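PDB 5IKY: oxalate biosynthetic component 1 from Burkholderia thailandensis, which takes part in quorum sensing-dependent oxalate production as a bifunctional enzyme combining serine hydrolase and lyase activities. Local coordinates for residues A[131-136]-A[485-490]. Residues are numbered along the deposited sequence; the frame is centred on the assembly and turned at random.
Sequences QIVLQL and ARVPGG
V133 and V487 meet methyl to methyl: CG1 of V133 lies 3.7 Å from CG1 of V487. V133 is the one residue of 131-136 that touches 485-490, and its two branches take separate partners. CG1 stands anti to the backbone N (chi1 172°), while CG2, anti to the carbonyl carbon, reaches P488. V487 has nearly the same torsion, 171°, and offers its own CG1; the two side chains cross at a slant.

The second apolar approach is looser, with CG2 of V133 4.4 Å from CG of the P488 ring. The same methyl comes closer to the backbone, 3.6 Å from the carbonyl O of P488. That is van der Waals contact of a methyl with a peptide oxygen, and the two segments are joined by packing alone. All three touching residues are buried, although they hide just 97 Å² between them.

A type II beta turn shapes the loop side. It runs from V487 to G490, closed by G490 N to V487 O at 2.8 Å, with G489 at its third position on a positive phi of 107°. The turn brings the V487 side chain and the P488 carbonyl O up to V133, with the P488 ring flanking. A polar tie lies just before 131-136, in the same helix: R130 NE bonds G489 O.

The contact thus sets helix 126-138 of the N-terminal family region against loop 484-490, which ends in this turn between strands 481-483 and 491-493. The loop lies downstream of strand 471-474 and of E477, a magnesium ligand with H227, in what is probably the TIM-barrel-type lyase part. L149 of strand 149-150 also packs on V133, R117 and L120 of helix 117-121 touch P488, and helix 162-172 meets I132 through F164 and M168.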
loop_
_atom_site.group_PDB
_atom_site.type_symbol
_atom_site.label_atom_id
_atom_site.label_comp_id
_atom_site.label_asym_id
_atom_site.label_seq_id
_atom_site.Cartn_x
_atom_site.Cartn_y
_atom_site.Cartn_z
ATOM N N GLN A 131 -0.591 -12.981 32.580
ATOM C CA GLN A 131 -1.926 -13.558 32.497
ATOM C C GLN A 131 -2.998 -12.491 32.676
ATOM O O GLN A 131 -4.063 -12.562 32.065
ATOM C CB GLN A 131 -2.089 -14.665 33.539
ATOM C CG GLN A 131 -1.090 -15.799 33.375
ATOM C CD GLN A 131 -1.208 -16.846 34.464
ATOM O OE1 GLN A 131 -2.259 -16.994 35.090
ATOM N NE2 GLN A 131 -0.125 -17.580 34.700
ATOM N N ILE A 132 -2.703 -11.496 33.508
ATOM C CA ILE A 132 -3.598 -10.361 33.689
ATOM C C ILE A 132 -3.660 -9.533 32.411
ATOM O O ILE A 132 -4.741 -9.246 31.895
ATOM C CB ILE A 132 -3.152 -9.471 34.864
ATOM C CG1 ILE A 132 -3.341 -10.210 36.190
ATOM C CG2 ILE A 132 -3.925 -8.160 34.871
ATOM C CD1 ILE A 132 -2.864 -9.429 37.394
ATOM N N VAL A 133 -2.490 -9.157 31.903
ATOM C CA VAL A 133 -2.396 -8.398 30.662
ATOM C C VAL A 133 -3.041 -9.155 29.505
ATOM O O VAL A 133 -3.763 -8.568 28.699
ATOM C CB VAL A 133 -0.928 -8.071 30.307
ATOM C CG1 VAL A 133 -0.835 -7.457 28.918
ATOM C CG2 VAL A 133 -0.325 -7.138 31.349
ATOM N N LEU A 134 -2.796 -10.459 29.436
ATOM C CA LEU A 134 -3.365 -11.276 28.368
ATOM C C LEU A 134 -4.878 -11.420 28.504
ATOM O O LEU A 134 -5.591 -11.446 27.502
ATOM C CB LEU A 134 -2.708 -12.657 28.335
ATOM C CG LEU A 134 -1.296 -12.706 27.746
ATOM C CD1 LEU A 134 -0.800 -14.138 27.640
ATOM C CD2 LEU A 134 -1.255 -12.020 26.388
ATOM N N GLN A 135 -5.370 -11.511 29.737
ATOM C CA GLN A 135 -6.808 -11.632 29.958
ATOM C C GLN A 135 -7.549 -10.350 29.603
ATOM O O GLN A 135 -8.577 -10.388 28.927
ATOM C CB GLN A 135 -7.113 -12.016 31.407
ATOM C CG GLN A 135 -7.390 -13.495 31.604
ATOM C CD GLN A 135 -8.664 -13.958 30.913
ATOM O OE1 GLN A 135 -9.488 -13.150 30.488
ATOM N NE2 GLN A 135 -8.828 -15.270 30.804
ATOM N N LEU A 136 -7.028 -9.216 30.059
ATOM C CA LEU A 136 -7.689 -7.942 29.810
ATOM C C LEU A 136 -7.645 -7.580 28.328
ATOM O O LEU A 136 -8.630 -7.087 27.779
ATOM C CB LEU A 136 -7.063 -6.829 30.656
ATOM C CG LEU A 136 -7.246 -6.980 32.170
ATOM C CD1 LEU A 136 -6.880 -5.703 32.903
ATOM C CD2 LEU A 136 -8.669 -7.392 32.505
ATOM N N ALA A 485 7.785 -4.885 24.311
ATOM C CA ALA A 485 8.650 -4.602 25.452
ATOM C C ALA A 485 8.090 -3.501 26.356
ATOM O O ALA A 485 8.430 -3.428 27.537
ATOM C CB ALA A 485 10.042 -4.228 24.967
ATOM N N ARG A 486 7.227 -2.654 25.803
ATOM C CA ARG A 486 6.635 -1.556 26.562
ATOM C C ARG A 486 5.619 -2.051 27.588
ATOM O O ARG A 486 5.258 -1.330 28.520
ATOM C CB ARG A 486 5.964 -0.558 25.618
ATOM C CG ARG A 486 6.889 0.028 24.568
ATOM C CD ARG A 486 6.094 0.753 23.497
ATOM N NE ARG A 486 5.125 -0.134 22.857
ATOM C CZ ARG A 486 4.293 0.238 21.891
ATOM N NH1 ARG A 486 4.306 1.487 21.446
ATOM N NH2 ARG A 486 3.447 -0.639 21.370
ATOM N N VAL A 487 5.165 -3.285 27.410
ATOM C CA VAL A 487 4.137 -3.863 28.264
ATOM C C VAL A 487 4.753 -4.712 29.372
ATOM O O VAL A 487 5.660 -5.507 29.116
ATOM C CB VAL A 487 3.155 -4.720 27.432
ATOM C CG1 VAL A 487 2.203 -5.498 28.326
ATOM C CG2 VAL A 487 2.386 -3.842 26.459
ATOM N N PRO A 488 4.274 -4.538 30.615
ATOM C CA PRO A 488 4.718 -5.394 31.719
ATOM C C PRO A 488 4.403 -6.858 31.435
ATOM O O PRO A 488 3.239 -7.217 31.260
ATOM C CB PRO A 488 3.916 -4.876 32.920
ATOM C CG PRO A 488 2.769 -4.126 32.333
ATOM C CD PRO A 488 3.276 -3.545 31.050
ATOM N N GLY A 489 5.441 -7.687 31.381
ATOM C CA GLY A 489 5.285 -9.078 31.003
ATOM C C GLY A 489 5.834 -9.319 29.610
ATOM O O GLY A 489 6.199 -10.440 29.260
ATOM N N GLY A 490 5.883 -8.255 28.813
ATOM C CA GLY A 490 6.479 -8.305 27.489
ATOM C C GLY A 490 5.583 -8.843 26.389
ATOM O O GLY A 490 5.966 -8.849 25.219
#